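Local atomic coordinates of (R)-specific secondary-alkylsulfatase (Pseudomonas sp., PDB entry 2YHE), a protein that hydrolyses (R)-secondary-alkyl sulfates enantioselectively and with strict inversion of configuration, releasing (S)-secondary alcohols and sulfate. Residues 100-105 and 511-516; 112-117 and 126-131. One frame throughout, in Å; residues are numbered along the deposited sequence.

Both contacts are largely buried, and neither is touched by another chain of the assembly. Contact 1 brings together parts of the chain some 400 residues apart, seating the start of helix 103-112 against the turn between helices 495-511 and 515-530 of the alkyl sulfatase dimerisation region. Contact 2 is local, pairing the hairpin strands 116-119 and 124-128 in a sheet of the metallo-beta-lactamase part. Helix 103-112 leads into strand 116-119; the nearest atoms of the two contacts are about 7 Å apart, without touching, and contact 2 is nested in the loop that contact 1 closes. Side-chain polar groups mainly carry contact 1, with Leu105 packing beside them; backbone bonds and apolar packing mainly carry contact 2, plus an arginine's water bridge.

Contact 1: 100-105 and 511-516; sequences TVNPSL and QTENAL
Asn102 and Ser104 reach the segment 511-516 through two hydrogen bonds, and Leu105 adds an apolar contact. The amide of Asn102 gives ND2 to the backbone O of Gln511 at 3.0 Å; the N-H points well at its acceptor (159°), which lies close to the amide plane, while the donor is tilted from the Gln511 carbonyl plane. Further along, Ser104 OG donates to Glu513 OE2 at 2.7 Å, meeting the carboxylate on its anti side. Glu513 spans the distance with an extended chain, its CG anti to the backbone N (chi1 -179°), and its CB lies 3.7 Å from Asn102 ND2. Beside this polar row, Leu105 CD1 packs on Ala515 CB at 3.6 Å, and its CD2 turns to the Thr512 carbonyl.

The Asn102 amide is held at both ends. As the N-cap of helix 103-112, it takes Leu105 N on OD1 (3.1 Å) and, weakly, Ser104 N, which fixes the rotation that presents ND2 to Gln511. On the other side, Asn514 N donates to Thr512 OG1 at 3.1 Å, an ST turn within the short link between the two helices.

Beyond the pair, Arg414 forms a salt bridge with Glu513 OE2, and Tyr416 OH is hydrogen-bonded to Ser104 OG. Asn514, the N-cap of helix 515-530, takes Trp517 N on OD1 and gives ND2 to the backbone O of Tyr417, a sulfate-binding residue. Helix 103-112 thus starts against the turn from helix 495-511 into helix 515-530, with helix 39-50 packing on Asn102 and Pro103.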
loop_
_atom_site.group_PDB
_atom_site.type_symbol
_atom_site.label_atom_id
_atom_site.label_comp_id
_atom_site.label_asym_id
_atom_site.label_seq_id
_atom_site.Cartn_x
_atom_site.Cartn_y
_atom_site.Cartn_z
ATOM N N THR A 100 3.197 35.302 9.915
ATOM C CA THR A 100 2.201 34.255 9.680
ATOM C C THR A 100 2.596 33.230 8.613
ATOM O O THR A 100 1.774 32.396 8.219
ATOM C CB THR A 100 0.861 34.908 9.379
ATOM O OG1 THR A 100 1.032 35.858 8.323
ATOM C CG2 THR A 100 0.261 35.567 10.595
ATOM N N VAL A 101 3.829 33.306 8.121
ATOM C CA VAL A 101 4.329 32.375 7.120
ATOM C C VAL A 101 5.787 32.035 7.330
ATOM O O VAL A 101 6.619 32.931 7.433
ATOM C CB VAL A 101 3.903 32.632 5.628
ATOM C CG1 VAL A 101 3.424 34.048 5.366
ATOM C CG2 VAL A 101 4.945 32.178 4.606
ATOM N N ASN A 102 6.079 30.733 7.421
ATOM C CA ASN A 102 7.418 30.204 7.558
ATOM C C ASN A 102 8.335 30.801 6.452
ATOM O O ASN A 102 7.969 30.792 5.271
ATOM C CB ASN A 102 7.372 28.687 7.525
ATOM C CG ASN A 102 8.706 28.018 7.567
ATOM O OD1 ASN A 102 9.505 28.119 6.629
ATOM N ND2 ASN A 102 8.939 27.261 8.620
ATOM N N PRO A 103 9.501 31.382 6.857
ATOM C CA PRO A 103 10.387 32.052 5.877
ATOM C C PRO A 103 10.876 31.183 4.736
ATOM O O PRO A 103 11.015 31.682 3.618
ATOM C CB PRO A 103 11.562 32.533 6.728
ATOM C CG PRO A 103 11.073 32.527 8.118
ATOM C CD PRO A 103 10.050 31.463 8.229
ATOM N N SER A 104 11.153 29.891 5.025
ATOM C CA SER A 104 11.601 28.920 4.030
ATOM C C SER A 104 10.467 28.657 3.038
ATOM O O SER A 104 10.699 28.630 1.823
ATOM C CB SER A 104 12.065 27.638 4.705
ATOM O OG SER A 104 12.481 26.677 3.751
ATOM N N LEU A 105 9.236 28.567 3.559
ATOM C CA LEU A 105 8.045 28.398 2.729
ATOM C C LEU A 105 7.850 29.630 1.855
ATOM O O LEU A 105 7.608 29.484 0.651
ATOM C CB LEU A 105 6.786 28.085 3.580
ATOM C CG LEU A 105 5.486 27.809 2.814
ATOM C CD1 LEU A 105 5.674 26.740 1.754
ATOM C CD2 LEU A 105 4.416 27.389 3.740
ATOM N N GLN A 511 3.242 28.157 11.091
ATOM C CA GLN A 511 4.556 27.644 11.457
ATOM C C GLN A 511 5.215 26.756 10.439
ATOM O O GLN A 511 6.443 26.814 10.312
ATOM C CB GLN A 511 4.488 26.896 12.793
ATOM C CG GLN A 511 4.258 27.804 13.984
ATOM C CD GLN A 511 4.220 27.071 15.298
ATOM O OE1 GLN A 511 4.685 25.928 15.450
ATOM N NE2 GLN A 511 3.639 27.718 16.288
ATOM N N THR A 512 4.426 25.903 9.747
ATOM C CA THR A 512 4.937 24.900 8.827
ATOM C C THR A 512 5.676 25.389 7.599
ATOM O O THR A 512 5.247 26.325 6.931
ATOM C CB THR A 512 3.907 23.804 8.559
ATOM O OG1 THR A 512 4.588 22.669 7.997
ATOM C CG2 THR A 512 2.765 24.279 7.653
ATOM N N GLU A 513 6.772 24.698 7.292
ATOM C CA GLU A 513 7.590 24.859 6.099
ATOM C C GLU A 513 6.917 24.082 4.962
ATOM O O GLU A 513 7.157 24.384 3.781
ATOM C CB GLU A 513 8.978 24.267 6.363
ATOM C CG GLU A 513 9.958 24.372 5.212
ATOM C CD GLU A 513 11.312 23.782 5.511
ATOM O OE1 GLU A 513 11.397 22.841 6.334
ATOM O OE2 GLU A 513 12.293 24.260 4.903
ATOM N N ASN A 514 6.088 23.063 5.319
ATOM C CA ASN A 514 5.399 22.243 4.323
ATOM C C ASN A 514 4.180 22.960 3.754
ATOM O O ASN A 514 3.254 23.325 4.491
ATOM C CB ASN A 514 5.079 20.861 4.870
ATOM C CG ASN A 514 4.657 19.892 3.804
ATOM O OD1 ASN A 514 3.563 19.983 3.260
ATOM N ND2 ASN A 514 5.492 18.918 3.503
ATOM N N ALA A 515 4.215 23.202 2.443
ATOM C CA ALA A 515 3.159 23.909 1.727
ATOM C C ALA A 515 1.858 23.137 1.737
ATOM O O ALA A 515 0.796 23.736 1.864
ATOM C CB ALA A 515 3.581 24.195 0.296
ATOM N N LEU A 516 1.946 21.824 1.597
ATOM C CA LEU A 516 0.812 20.939 1.566
ATOM C C LEU A 516 0.155 20.898 2.927
ATOM O O LEU A 516 -1.056 21.039 2.993
ATOM C CB LEU A 516 1.242 19.548 1.051
ATOM C CG LEU A 516 0.981 19.262 -0.439
ATOM C CD1 LEU A 516 1.220 20.456 -1.310
ATOM C CD2 LEU A 516 1.739 18.078 -0.913
HETATM O O HOH W 1 3.985 28.482 6.843
#

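Contact 2: 112-117 and 126-131; sequences NNIAGL and QVRGLD
Leu117 and Val127 face each other as a non-hydrogen-bonded antiparallel pair, their CA atoms 4.6 Å apart and their side chains on the same face of the sheet. The two run at a slant to one another, and Leu117 CD1 meets Val127 CG2 at 3.9 Å. Leu117 sets its CG anti to the backbone N (chi1 179°), which carries the branch toward Val127; helix 153-164 packs on both residues, with Leu162 and Tyr163 against Leu117 and Ala159 against Val127.

Arg128 leaves from the opposite face. Its chain bends at chi3, and the guanidinium comes round toward the Ile114 carbonyl without bonding it directly. Instead, a water lying in plane at the guanidinium edge accepts from Arg128 NH2 at 3.2 Å and donates to Ile114 O at 2.7 Å. The same NH2 has a second partner in the backbone O of Ala63, and Phe118 provides a cation-pi contact.

Between these two faces lies the backbone ladder of the beta hairpin 116-119 and 124-128, which belongs to the mixed sheet of the metallo-beta-lactamase part of the chain. Gly116 and Arg128 form its hydrogen-bonded pair: Gly116 N donates to Arg128 O at 2.8 Å and nearly straight (173°), and Arg128 N returns a bond to Gly116 O at 2.9 Å. The Gly116 carbonyl also receives a CA-H...O contact from Val127 CA.

The ladder ends at Gly129, where strand 124-128 has stopped and a positive phi (70°) turns the chain, though its CA still lies near that of Ala115. Ala115 CB rests against this turn, 3.4 Å from Gly129 O. That carbonyl accepts from Trp84 NE1, while Leu130 folds CD1 back to within 3.9 Å of Gly116 N.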
loop_
_atom_site.group_PDB
_atom_site.type_symbol
_atom_site.label_atom_id
_atom_site.label_comp_id
_atom_site.label_asym_id
_atom_site.label_seq_id
_atom_site.Cartn_x
_atom_site.Cartn_y
_atom_site.Cartn_z
ATOM N N ASN A 112 8.049 30.023 -6.970
ATOM C CA ASN A 112 6.900 29.493 -7.709
ATOM C C ASN A 112 6.050 30.583 -8.394
ATOM O O ASN A 112 5.216 30.254 -9.253
ATOM C CB ASN A 112 6.056 28.574 -6.830
ATOM C CG ASN A 112 6.645 27.215 -6.628
ATOM O OD1 ASN A 112 7.175 26.611 -7.551
ATOM N ND2 ASN A 112 6.524 26.682 -5.421
ATOM N N ASN A 113 6.295 31.872 -8.042
ATOM C CA ASN A 113 5.619 33.010 -8.659
ATOM C C ASN A 113 6.187 33.341 -10.040
ATOM O O ASN A 113 5.542 34.048 -10.826
ATOM C CB ASN A 113 5.618 34.236 -7.751
ATOM C CG ASN A 113 4.421 34.341 -6.846
ATOM O OD1 ASN A 113 3.599 33.431 -6.747
ATOM N ND2 ASN A 113 4.284 35.478 -6.176
ATOM N N ILE A 114 7.402 32.846 -10.324
ATOM C CA ILE A 114 8.071 33.053 -11.607
ATOM C C ILE A 114 7.379 32.157 -12.641
ATOM O O ILE A 114 7.576 30.937 -12.643
ATOM C CB ILE A 114 9.624 32.863 -11.509
ATOM C CG1 ILE A 114 10.244 33.877 -10.496
ATOM C CG2 ILE A 114 10.301 32.969 -12.909
ATOM C CD1 ILE A 114 11.500 33.371 -9.747
ATOM N N ALA A 115 6.513 32.774 -13.466
ATOM C CA ALA A 115 5.696 32.099 -14.485
ATOM C C ALA A 115 5.903 32.684 -15.870
ATOM O O ALA A 115 6.371 33.829 -15.995
ATOM C CB ALA A 115 4.221 32.184 -14.107
ATOM N N GLY A 116 5.552 31.899 -16.893
ATOM C CA GLY A 116 5.624 32.304 -18.292
ATOM C C GLY A 116 6.202 31.294 -19.258
ATOM O O GLY A 116 6.162 30.081 -19.009
ATOM N N LEU A 117 6.713 31.807 -20.394
ATOM C CA LEU A 117 7.341 31.037 -21.470
ATOM C C LEU A 117 8.856 31.104 -21.301
ATOM O O LEU A 117 9.410 32.191 -21.116
ATOM C CB LEU A 117 6.931 31.577 -22.854
ATOM C CG LEU A 117 7.518 30.889 -24.097
ATOM C CD1 LEU A 117 7.017 29.463 -24.240
ATOM C CD2 LEU A 117 7.169 31.664 -25.358
ATOM N N GLN A 126 9.639 25.632 -22.376
ATOM C CA GLN A 126 8.758 25.256 -21.269
ATOM C C GLN A 126 7.813 26.388 -20.872
ATOM O O GLN A 126 8.254 27.540 -20.730
ATOM C CB GLN A 126 9.546 24.795 -20.037
ATOM C CG GLN A 126 10.016 23.352 -20.140
ATOM C CD GLN A 126 10.572 22.831 -18.854
ATOM O OE1 GLN A 126 11.299 23.528 -18.123
ATOM N NE2 GLN A 126 10.249 21.580 -18.567
ATOM N N VAL A 127 6.523 26.057 -20.682
ATOM C CA VAL A 127 5.530 26.990 -20.159
ATOM C C VAL A 127 5.354 26.582 -18.702
ATOM O O VAL A 127 4.906 25.473 -18.416
ATOM C CB VAL A 127 4.176 27.027 -20.913
ATOM C CG1 VAL A 127 3.270 28.125 -20.337
ATOM C CG2 VAL A 127 4.382 27.234 -22.418
ATOM N N ARG A 128 5.754 27.458 -17.782
ATOM C CA ARG A 128 5.665 27.187 -16.358
ATOM C C ARG A 128 4.785 28.209 -15.652
ATOM O O ARG A 128 4.709 29.346 -16.105
ATOM C CB ARG A 128 7.058 27.215 -15.744
ATOM C CG ARG A 128 8.154 26.502 -16.557
ATOM C CD ARG A 128 9.291 26.052 -15.662
ATOM N NE ARG A 128 9.591 27.029 -14.609
ATOM C CZ ARG A 128 10.661 27.811 -14.580
ATOM N NH1 ARG A 128 11.580 27.729 -15.532
ATOM N NH2 ARG A 128 10.838 28.657 -13.583
ATOM N N GLY A 129 4.137 27.797 -14.562
ATOM C CA GLY A 129 3.297 28.643 -13.720
ATOM C C GLY A 129 1.990 29.096 -14.309
ATOM O O GLY A 129 1.468 30.135 -13.910
ATOM N N LEU A 130 1.446 28.339 -15.253
ATOM C CA LEU A 130 0.145 28.636 -15.889
ATOM C C LEU A 130 -0.818 27.497 -15.563
ATOM O O LEU A 130 -1.957 27.462 -16.039
ATOM C CB LEU A 130 0.313 28.771 -17.414
ATOM C CG LEU A 130 0.533 30.184 -17.952
ATOM C CD1 LEU A 130 1.977 30.631 -17.783
ATOM C CD2 LEU A 130 0.171 30.247 -19.404
ATOM N N ASP A 131 -0.342 26.588 -14.698
ATOM C CA ASP A 131 -1.011 25.371 -14.278
ATOM C C ASP A 131 -0.171 24.764 -13.136
ATOM O O ASP A 131 1.024 25.113 -13.042
ATOM C CB ASP A 131 -0.971 24.419 -15.487
ATOM C CG ASP A 131 -1.680 23.103 -15.339
ATOM O OD1 ASP A 131 -2.885 23.046 -15.637
ATOM O OD2 ASP A 131 -1.021 22.118 -14.968
HETATM O O HOH W 2 8.816 29.039 -11.119
#